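Local structure of benzoate transport porin BenP (Acinetobacter baumannii AB307-0294, 5DL8) at residues 31-36 / 145-150; 311-316 / 358-363; 382-387 / 394-399. The protein probably serves as an outer-membrane porin of the OprD family, a beta-barrel channel through which small solutes such as benzoate may pass. All coordinates share one frame; numbering follows the deposited sequence.

Contact 1. Residues 31-36 / 145-150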
loop_
_atom_site.group_PDB
_atom_site.type_symbol
_atom_site.label_atom_id
_atom_site.label_comp_id
_atom_site.label_asym_id
_atom_site.label_seq_id
_atom_site.Cartn_x
_atom_site.Cartn_y
_atom_site.Cartn_z
ATOM N N LYS A 31 -10.227 -8.242 12.956
ATOM C CA LYS A 31 -9.002 -8.878 12.539
ATOM C C LYS A 31 -8.219 -9.535 13.741
ATOM O O LYS A 31 -7.676 -8.833 14.646
ATOM C CB LYS A 31 -8.097 -7.806 11.903
ATOM C CG LYS A 31 -6.938 -8.476 11.114
ATOM C CD LYS A 31 -6.001 -7.488 10.404
ATOM C CE LYS A 31 -6.602 -7.051 9.054
ATOM N NZ LYS A 31 -5.698 -5.965 8.428
ATOM N N ASN A 32 -8.017 -10.815 13.625
ATOM C CA ASN A 32 -7.160 -11.601 14.483
ATOM C C ASN A 32 -5.943 -11.832 13.628
ATOM O O ASN A 32 -6.025 -12.559 12.636
ATOM C CB ASN A 32 -7.799 -12.953 14.799
ATOM C CG ASN A 32 -7.035 -13.789 15.903
ATOM O OD1 ASN A 32 -6.004 -14.437 15.680
ATOM N ND2 ASN A 32 -7.620 -13.818 17.083
ATOM N N ALA A 33 -4.806 -11.295 14.059
ATOM C CA ALA A 33 -3.585 -11.266 13.226
ATOM C C ALA A 33 -2.425 -11.875 13.961
ATOM O O ALA A 33 -2.050 -11.380 15.030
ATOM C CB ALA A 33 -3.208 -9.792 12.856
ATOM N N TYR A 34 -1.814 -12.893 13.372
ATOM C CA TYR A 34 -0.549 -13.440 13.838
ATOM C C TYR A 34 0.544 -13.199 12.781
ATOM O O TYR A 34 0.432 -13.651 11.603
ATOM C CB TYR A 34 -0.710 -14.920 14.111
ATOM C CG TYR A 34 0.557 -15.667 14.370
ATOM C CD1 TYR A 34 1.192 -15.590 15.557
ATOM C CD2 TYR A 34 1.082 -16.519 13.380
ATOM C CE1 TYR A 34 2.410 -16.284 15.766
ATOM C CE2 TYR A 34 2.197 -17.263 13.587
ATOM C CZ TYR A 34 2.878 -17.088 14.761
ATOM O OH TYR A 34 4.010 -17.756 14.881
ATOM N N ILE A 35 1.593 -12.463 13.195
ATOM C CA ILE A 35 2.705 -12.233 12.313
ATOM C C ILE A 35 3.959 -12.680 13.021
ATOM O O ILE A 35 4.194 -12.304 14.184
ATOM C CB ILE A 35 2.738 -10.755 11.904
ATOM C CG1 ILE A 35 1.587 -10.461 10.902
ATOM C CG2 ILE A 35 4.137 -10.377 11.339
ATOM C CD1 ILE A 35 0.801 -9.230 11.291
ATOM N N ASN A 36 4.782 -13.463 12.312
ATOM C CA ASN A 36 6.004 -13.985 12.919
ATOM C C ASN A 36 7.126 -13.954 11.917
ATOM O O ASN A 36 7.090 -14.678 10.915
ATOM C CB ASN A 36 5.829 -15.452 13.500
ATOM C CG ASN A 36 6.869 -15.803 14.531
ATOM O OD1 ASN A 36 6.872 -15.267 15.658
ATOM N ND2 ASN A 36 7.768 -16.659 14.162
ATOM N N SER A 145 -1.522 -4.441 5.208
ATOM C CA SER A 145 -0.687 -5.697 5.194
ATOM C C SER A 145 -0.501 -6.337 6.659
ATOM O O SER A 145 -0.066 -7.578 6.880
ATOM C CB SER A 145 0.706 -5.361 4.556
ATOM O OG SER A 145 1.446 -4.439 5.398
ATOM N N ARG A 146 -0.842 -5.539 7.666
ATOM C CA ARG A 146 -0.491 -5.992 9.029
ATOM C C ARG A 146 -1.745 -6.010 9.944
ATOM O O ARG A 146 -2.634 -6.819 9.679
ATOM C CB ARG A 146 0.664 -5.133 9.563
ATOM C CG ARG A 146 1.987 -5.176 8.795
ATOM C CD ARG A 146 2.472 -6.563 8.614
ATOM N NE ARG A 146 3.908 -6.621 8.331
ATOM C CZ ARG A 146 4.524 -6.278 7.166
ATOM N NH1 ARG A 146 3.867 -5.778 6.095
ATOM N NH2 ARG A 146 5.850 -6.378 7.122
ATOM N N GLN A 147 -1.844 -5.085 10.912
ATOM C CA GLN A 147 -2.978 -5.023 11.765
ATOM C C GLN A 147 -3.817 -3.795 11.457
ATOM O O GLN A 147 -4.615 -3.833 10.483
ATOM C CB GLN A 147 -2.549 -5.159 13.243
ATOM C CG GLN A 147 -3.638 -5.124 14.283
ATOM C CD GLN A 147 -4.853 -5.971 13.945
ATOM O OE1 GLN A 147 -5.692 -5.559 13.140
ATOM N NE2 GLN A 147 -5.004 -7.124 14.611
ATOM N N LEU A 148 -3.657 -2.696 12.172
ATOM C CA LEU A 148 -4.450 -1.451 11.794
ATOM C C LEU A 148 -3.890 -0.810 10.455
ATOM O O LEU A 148 -2.782 -1.196 9.993
ATOM C CB LEU A 148 -4.573 -0.493 12.964
ATOM C CG LEU A 148 -5.096 -1.111 14.294
ATOM C CD1 LEU A 148 -5.343 -0.024 15.342
ATOM C CD2 LEU A 148 -6.394 -1.881 13.965
ATOM N N LEU A 149 -4.669 0.075 9.845
ATOM C CA LEU A 149 -4.435 0.616 8.469
ATOM C C LEU A 149 -3.917 2.082 8.512
ATOM O O LEU A 149 -4.323 2.961 9.328
ATOM C CB LEU A 149 -5.737 0.659 7.744
ATOM C CG LEU A 149 -6.331 -0.561 7.030
ATOM C CD1 LEU A 149 -6.077 -1.859 7.698
ATOM C CD2 LEU A 149 -7.809 -0.410 6.694
ATOM N N THR A 150 -2.941 2.331 7.670
ATOM C CA THR A 150 -2.366 3.680 7.442
ATOM C C THR A 150 -3.444 4.605 6.864
ATOM O O THR A 150 -4.243 4.210 6.018
ATOM C CB THR A 150 -1.146 3.543 6.502
ATOM O OG1 THR A 150 -0.303 2.553 7.085
ATOM C CG2 THR A 150 -0.303 4.875 6.252
HETATM O O HOH W 1 -4.134 -7.770 7.151
#
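The side chains of K31, on a strand, and Q147, in a loop, run past each other in opposite directions, each reaching for the other's backbone. K31 puts CG anti to its N (chi1 -165°); the chain is extended to CD and bends at chi3 (-82°), which brings NZ to the loop carbonyls. There it bonds to Q147 O at 3.2 Å in the carbonyl plane, on a lone pair. A weaker bond links NZ to R146 O at 3.4 Å, and a water 2.7 Å from K31 NZ also donates to R146 O. A long lysine suits this place because it can reach both carbonyl oxygens, which an irregular loop does not pair as a strand would. In return, Q147 NE2 donates to K31 O at 3.2 Å, nearly straight (166°) but from above the carbonyl plane. NE2 also bonds to S51, which fixes the amide's rotation, while OE1 lies 3.4 Å from K31 CD. The methyl of A33 lies against this amide, CB 3.7 Å from NE2; a small side chain suits so near an approach. Farther along, I35 CD1 meets R146 CD at 4.1 Å, the two side chains crossing at about a right angle. The loop between strands 132-133 and 151-153 thus packs on strand 25-39, the first of the barrel wall, flanked by strands 47-65 and 394-406, consistent with the inward-folded loops of OprD-family porins.

Contact 2. Residues 311-316 / 358-363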
loop_
_atom_site.group_PDB
_atom_site.type_symbol
_atom_site.label_atom_id
_atom_site.label_comp_id
_atom_site.label_asym_id
_atom_site.label_seq_id
_atom_site.Cartn_x
_atom_site.Cartn_y
_atom_site.Cartn_z
ATOM N N THR A 311 10.497 -7.183 0.802
ATOM C CA THR A 311 11.846 -6.693 0.807
ATOM C C THR A 311 12.082 -5.657 -0.375
ATOM O O THR A 311 12.778 -4.664 -0.209
ATOM C CB THR A 311 12.878 -7.874 0.857
ATOM O OG1 THR A 311 12.812 -8.733 -0.264
ATOM C CG2 THR A 311 12.750 -8.682 2.147
ATOM N N GLY A 312 11.432 -5.846 -1.527
ATOM C CA GLY A 312 11.157 -4.722 -2.447
ATOM C C GLY A 312 11.982 -4.584 -3.776
ATOM O O GLY A 312 11.536 -3.992 -4.766
ATOM N N PHE A 313 13.198 -5.109 -3.652
ATOM C CA PHE A 313 14.191 -5.216 -4.665
ATOM C C PHE A 313 14.477 -3.813 -5.210
ATOM O O PHE A 313 14.471 -3.638 -6.425
ATOM C CB PHE A 313 13.656 -6.230 -5.656
ATOM C CG PHE A 313 13.502 -7.640 -5.053
ATOM C CD1 PHE A 313 12.437 -7.963 -4.254
ATOM C CD2 PHE A 313 14.470 -8.598 -5.276
ATOM C CE1 PHE A 313 12.369 -9.232 -3.709
ATOM C CE2 PHE A 313 14.364 -9.868 -4.798
ATOM C CZ PHE A 313 13.358 -10.180 -3.932
ATOM N N PHE A 314 14.633 -2.829 -4.305
ATOM C CA PHE A 314 14.791 -1.404 -4.715
ATOM C C PHE A 314 16.237 -0.886 -4.407
ATOM O O PHE A 314 16.527 0.283 -4.355
ATOM C CB PHE A 314 13.630 -0.520 -4.127
ATOM C CG PHE A 314 13.423 -0.635 -2.657
ATOM C CD1 PHE A 314 14.278 0.024 -1.746
ATOM C CD2 PHE A 314 12.353 -1.385 -2.145
ATOM C CE1 PHE A 314 14.090 -0.115 -0.305
ATOM C CE2 PHE A 314 12.182 -1.575 -0.733
ATOM C CZ PHE A 314 13.020 -0.916 0.191
ATOM N N LYS A 315 17.164 -1.778 -4.191
ATOM C CA LYS A 315 18.488 -1.379 -3.837
ATOM C C LYS A 315 19.269 -0.865 -5.088
ATOM O O LYS A 315 18.928 -1.157 -6.237
ATOM C CB LYS A 315 19.314 -2.530 -3.161
ATOM C CG LYS A 315 18.708 -3.124 -1.900
ATOM C CD LYS A 315 19.256 -4.517 -1.513
ATOM C CE LYS A 315 18.482 -5.096 -0.393
ATOM N NZ LYS A 315 17.079 -5.458 -0.739
ATOM N N GLU A 316 20.293 -0.080 -4.785
ATOM C CA GLU A 316 21.034 0.641 -5.837
ATOM C C GLU A 316 21.585 -0.299 -6.890
ATOM O O GLU A 316 22.322 -1.227 -6.582
ATOM C CB GLU A 316 22.222 1.413 -5.218
ATOM C CG GLU A 316 23.175 2.066 -6.199
ATOM C CD GLU A 316 24.284 2.875 -5.483
ATOM O OE1 GLU A 316 24.139 3.104 -4.273
ATOM O OE2 GLU A 316 25.274 3.311 -6.119
ATOM N N GLU A 358 19.776 -11.856 -4.089
ATOM C CA GLU A 358 18.762 -12.256 -3.080
ATOM C C GLU A 358 17.512 -12.813 -3.742
ATOM O O GLU A 358 17.268 -12.545 -4.923
ATOM C CB GLU A 358 18.415 -11.049 -2.181
ATOM C CG GLU A 358 17.781 -9.952 -3.012
ATOM C CD GLU A 358 17.597 -8.602 -2.328
ATOM O OE1 GLU A 358 17.056 -7.647 -3.033
ATOM O OE2 GLU A 358 17.954 -8.498 -1.099
ATOM N N THR A 359 16.752 -13.591 -3.009
ATOM C CA THR A 359 15.529 -14.187 -3.497
ATOM C C THR A 359 14.432 -14.002 -2.508
ATOM O O THR A 359 14.675 -14.025 -1.291
ATOM C CB THR A 359 15.641 -15.733 -3.852
ATOM O OG1 THR A 359 16.001 -16.498 -2.691
ATOM C CG2 THR A 359 16.622 -15.994 -4.924
ATOM N N GLU A 360 13.204 -13.864 -2.979
ATOM C CA GLU A 360 12.027 -13.830 -2.067
ATOM C C GLU A 360 10.886 -14.630 -2.692
ATOM O O GLU A 360 10.529 -14.392 -3.840
ATOM C CB GLU A 360 11.532 -12.424 -1.839
ATOM C CG GLU A 360 10.422 -12.340 -0.735
ATOM C CD GLU A 360 9.798 -10.953 -0.533
ATOM O OE1 GLU A 360 10.548 -9.981 -0.217
ATOM O OE2 GLU A 360 8.554 -10.850 -0.683
ATOM N N SER A 361 10.363 -15.598 -1.959
ATOM C CA SER A 361 9.172 -16.351 -2.348
ATOM C C SER A 361 8.010 -15.938 -1.426
ATOM O O SER A 361 8.224 -15.552 -0.293
ATOM C CB SER A 361 9.471 -17.882 -2.395
ATOM O OG SER A 361 9.847 -18.325 -1.119
ATOM N N ASN A 362 6.827 -15.934 -1.957
ATOM C CA ASN A 362 5.592 -15.670 -1.267
ATOM C C ASN A 362 4.560 -16.766 -1.638
ATOM O O ASN A 362 4.352 -17.030 -2.852
ATOM C CB ASN A 362 4.929 -14.360 -1.808
ATOM C CG ASN A 362 5.735 -13.084 -1.580
ATOM O OD1 ASN A 362 6.741 -13.063 -0.894
ATOM N ND2 ASN A 362 5.202 -11.988 -2.081
ATOM N N VAL A 363 3.823 -17.246 -0.639
ATOM C CA VAL A 363 2.649 -18.106 -0.836
ATOM C C VAL A 363 1.450 -17.402 -0.128
ATOM O O VAL A 363 1.614 -16.936 0.976
ATOM C CB VAL A 363 2.891 -19.547 -0.240
ATOM C CG1 VAL A 363 1.636 -20.428 -0.377
ATOM C CG2 VAL A 363 4.046 -20.261 -0.936
HETATM O O HOH W 2 14.705 -6.865 -1.840
#
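T311 and E360 approach with their CA atoms 7.7 Å apart, a spacing too wide for backbone pairing, so an irregular loop rests on strand 358-363 mainly through side chains and one water. The loop turns tightly here: G312 has a positive phi (106°) that suits glycine, and F313 follows in the left-handed region. T311 OG1 donates a short bond, 2.6 Å, to E360 OE1, meeting the oxygen nearly along its C-O axis. The threonine holds OG1 between its backbone N and carbonyl carbon (chi1 62°), which brings the hydroxyl to the carboxylate. T311 N also lies close to the same oxygen, and E360 OE2 takes the N-H of A310, so this buried glutamate is held from the loop at both oxygens.

F313 inserts its ring between the two glutamates. The ring edge, at CZ, meets E360 CB at 3.6 Å, and the side chain of E358 runs past that of F313 in the opposite direction, its carboxylate plane steeply inclined to the ring. K315 comes to E358 from the other direction and forms a forked salt bridge, NZ lying 3.2 Å from both OE1 and OE2 on their syn lone pairs. OE2 is also hydrogen-bonded to Y386 OH. One water knits the group together: it donates to T311 OG1 and to E358 OE1, the latter at 2.7 Å, and accepts from F313 N at 2.9 Å while sitting over one face of the F313 ring. K315, the Y386 hydroxyl and the water would favour an anionic E358, whereas E318 close by would oppose it.

Strand 355-368 lies between strands 336-349 and 377-388. The loop between strands 278-288 and 319-328 packs against this wall, F313 also on V343 and T311 on Y386, consistent with an inward-folded porin loop.

Contact 3. Residues 382-387 / 394-399; sequences IRIDYN and FGEDRL
D397 OD1 is held by two groups: R383 NH1 reaches it at 3.0 Å in a cross-strand salt bridge, and Y381 OH, one residue before segment 382-387, is hydrogen-bonded to it. OD1 lies in the guanidinium plane, at its edge, but the carboxylate is turned 47° to it, and the donor arrives from above the carboxylate plane. R383 bends at chi2 (71°) to lay its head back across the sheet, where NE and NH2 grip D385 side-on, one nitrogen to each carboxylate oxygen. The flat cation is therefore clamped between two aspartates in a three-residue salt-bridge network. One of its faces covers the backbone of G395 and E396, with NH2 3.6 Å from G395 CA; glycine suits this place because it has no side chain to lift the guanidinium off the strand.

Beneath these groups the strands pair antiparallel, their axes at 169°. I382 with R398, I384 with E396 and Y386 with F394 are the hydrogen-bonded pairs; I384 N to E396 O, at 2.8 Å, is nearly straight.

The side chains of these six residues share the other face. Y386 CB sits over the F394 ring, 3.8 Å from its centroid, in a CH-pi contact, and I384 CG2 touches F394 CE1 at 3.9 Å. I384 CD1 lies over one face of the R398 guanidinium, 3.4 Å from NH2, while R398 NE makes a salt bridge to E396 OE2 at 2.6 Å.

The hairpin ends in a turn whose V388, G391 and D393 bind calcium. Opposite charges are paired on each face, but not one for one: two aspartates share R383, whereas R398 and R37 share E396, and R398 also lies near R146. The R383 side is thus a salt-bridged surface, while I384, Y386 and F394 pack against the loop at A310 and T311, with R37 in a cation-pi contact on F394.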
loop_
_atom_site.group_PDB
_atom_site.type_symbol
_atom_site.label_atom_id
_atom_site.label_comp_id
_atom_site.label_asym_id
_atom_site.label_seq_id
_atom_site.Cartn_x
_atom_site.Cartn_y
_atom_site.Cartn_z
ATOM N N ILE A 382 -0.178 -16.193 4.670
ATOM C CA ILE A 382 0.909 -15.686 3.896
ATOM C C ILE A 382 2.231 -16.229 4.423
ATOM O O ILE A 382 2.545 -16.186 5.680
ATOM C CB ILE A 382 0.875 -14.176 3.806
ATOM C CG1 ILE A 382 -0.264 -13.774 2.911
ATOM C CG2 ILE A 382 2.102 -13.653 3.023
ATOM C CD1 ILE A 382 -0.735 -12.357 3.077
ATOM N N ARG A 383 2.998 -16.807 3.514
ATOM C CA ARG A 383 4.322 -17.332 3.838
ATOM C C ARG A 383 5.389 -16.596 3.013
ATOM O O ARG A 383 5.350 -16.630 1.759
ATOM C CB ARG A 383 4.433 -18.880 3.619
ATOM C CG ARG A 383 5.827 -19.482 3.730
ATOM C CD ARG A 383 6.268 -19.452 5.185
ATOM N NE ARG A 383 7.708 -19.811 5.329
ATOM C CZ ARG A 383 8.331 -20.042 6.505
ATOM N NH1 ARG A 383 7.683 -20.004 7.651
ATOM N NH2 ARG A 383 9.605 -20.305 6.522
ATOM N N ILE A 384 6.347 -15.968 3.697
ATOM C CA ILE A 384 7.487 -15.313 3.061
ATOM C C ILE A 384 8.776 -16.004 3.411
ATOM O O ILE A 384 9.028 -16.359 4.597
ATOM C CB ILE A 384 7.497 -13.846 3.454
ATOM C CG1 ILE A 384 6.246 -13.147 2.840
ATOM C CG2 ILE A 384 8.731 -13.094 2.874
ATOM C CD1 ILE A 384 5.874 -12.046 3.771
ATOM N N ASP A 385 9.540 -16.342 2.403
ATOM C CA ASP A 385 10.946 -16.785 2.564
ATOM C C ASP A 385 11.884 -15.858 1.746
ATOM O O ASP A 385 11.820 -15.843 0.456
ATOM C CB ASP A 385 11.184 -18.264 2.105
ATOM C CG ASP A 385 10.429 -19.267 2.989
ATOM O OD1 ASP A 385 11.067 -19.692 4.012
ATOM O OD2 ASP A 385 9.245 -19.625 2.672
ATOM N N TYR A 386 12.817 -15.224 2.491
ATOM C CA TYR A 386 13.838 -14.331 1.979
ATOM C C TYR A 386 15.183 -14.930 2.194
ATOM O O TYR A 386 15.533 -15.326 3.280
ATOM C CB TYR A 386 13.734 -12.976 2.692
ATOM C CG TYR A 386 14.853 -11.977 2.328
ATOM C CD1 TYR A 386 14.875 -11.343 1.058
ATOM C CD2 TYR A 386 15.918 -11.712 3.211
ATOM C CE1 TYR A 386 15.880 -10.447 0.710
ATOM C CE2 TYR A 386 16.937 -10.827 2.842
ATOM C CZ TYR A 386 16.902 -10.188 1.586
ATOM O OH TYR A 386 17.872 -9.309 1.227
ATOM N N ASN A 387 16.012 -14.897 1.174
ATOM C CA ASN A 387 17.427 -15.265 1.306
ATOM C C ASN A 387 18.351 -14.319 0.514
ATOM O O ASN A 387 18.060 -13.921 -0.579
ATOM C CB ASN A 387 17.696 -16.715 0.848
ATOM C CG ASN A 387 16.890 -17.782 1.655
ATOM O OD1 ASN A 387 17.411 -18.437 2.579
ATOM N ND2 ASN A 387 15.672 -17.998 1.260
ATOM N N PHE A 394 15.421 -14.909 6.328
ATOM C CA PHE A 394 14.316 -15.170 7.223
ATOM C C PHE A 394 13.085 -15.908 6.613
ATOM O O PHE A 394 12.884 -15.970 5.393
ATOM C CB PHE A 394 13.903 -13.859 7.883
ATOM C CG PHE A 394 13.196 -12.898 6.950
ATOM C CD1 PHE A 394 11.844 -13.065 6.640
ATOM C CD2 PHE A 394 13.853 -11.807 6.462
ATOM C CE1 PHE A 394 11.175 -12.181 5.828
ATOM C CE2 PHE A 394 13.198 -10.906 5.633
ATOM C CZ PHE A 394 11.853 -11.094 5.304
ATOM N N GLY A 395 12.283 -16.456 7.502
ATOM C CA GLY A 395 10.947 -17.030 7.183
ATOM C C GLY A 395 9.889 -16.342 8.013
ATOM O O GLY A 395 10.021 -16.260 9.211
ATOM N N GLU A 396 8.844 -15.871 7.363
ATOM C CA GLU A 396 7.779 -15.146 7.966
ATOM C C GLU A 396 6.453 -15.792 7.669
ATOM O O GLU A 396 6.125 -15.976 6.448
ATOM C CB GLU A 396 7.722 -13.711 7.505
ATOM C CG GLU A 396 6.620 -12.869 8.132
ATOM C CD GLU A 396 6.698 -11.345 7.798
ATOM O OE1 GLU A 396 7.740 -10.886 7.334
ATOM O OE2 GLU A 396 5.709 -10.599 7.907
ATOM N N ASP A 397 5.676 -16.037 8.764
ATOM C CA ASP A 397 4.298 -16.453 8.702
ATOM C C ASP A 397 3.336 -15.340 9.101
ATOM O O ASP A 397 3.534 -14.628 10.072
ATOM C CB ASP A 397 4.058 -17.679 9.615
ATOM C CG ASP A 397 4.940 -18.814 9.294
ATOM O OD1 ASP A 397 4.806 -19.472 8.281
ATOM O OD2 ASP A 397 5.796 -19.091 10.050
ATOM N N ARG A 398 2.251 -15.206 8.353
ATOM C CA ARG A 398 1.167 -14.293 8.683
ATOM C C ARG A 398 -0.127 -15.038 8.511
ATOM O O ARG A 398 -0.337 -15.650 7.413
ATOM C CB ARG A 398 1.157 -13.081 7.790
ATOM C CG ARG A 398 2.499 -12.301 7.672
ATOM C CD ARG A 398 2.273 -10.980 6.960
ATOM N NE ARG A 398 3.504 -10.332 6.564
ATOM C CZ ARG A 398 3.733 -9.636 5.417
ATOM N NH1 ARG A 398 2.789 -9.347 4.433
ATOM N NH2 ARG A 398 4.952 -9.162 5.257
ATOM N N LEU A 399 -0.947 -14.992 9.566
ATOM C CA LEU A 399 -2.203 -15.737 9.641
ATOM C C LEU A 399 -3.269 -14.834 10.161
ATOM O O LEU A 399 -3.093 -14.133 11.208
ATOM C CB LEU A 399 -2.095 -16.980 10.573
ATOM C CG LEU A 399 -3.297 -18.003 10.575
ATOM C CD1 LEU A 399 -3.611 -18.718 9.214
ATOM C CD2 LEU A 399 -3.121 -19.079 11.637
#

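How the contacts relate
From the N terminus, contact 1 comes first: residues 145-150 return to strand 25-39 after more than a hundred residues, closing a long loop over the first strands of the barrel. Contact 2 opens only later, where the loop before strand 319-328 meets strand 355-368, and contact 3 is the hairpin of the last two strands. The three follow in series; none nests in or crosses another. In the fold the first and last strands are neighbours, for residues 394-399 pair with 31-36, Y34 O accepting from L399 N, and so close the barrel. Residues 358-363 in turn pair with 382-387, so contact 3 stands between contacts 1 and 2, which do not touch.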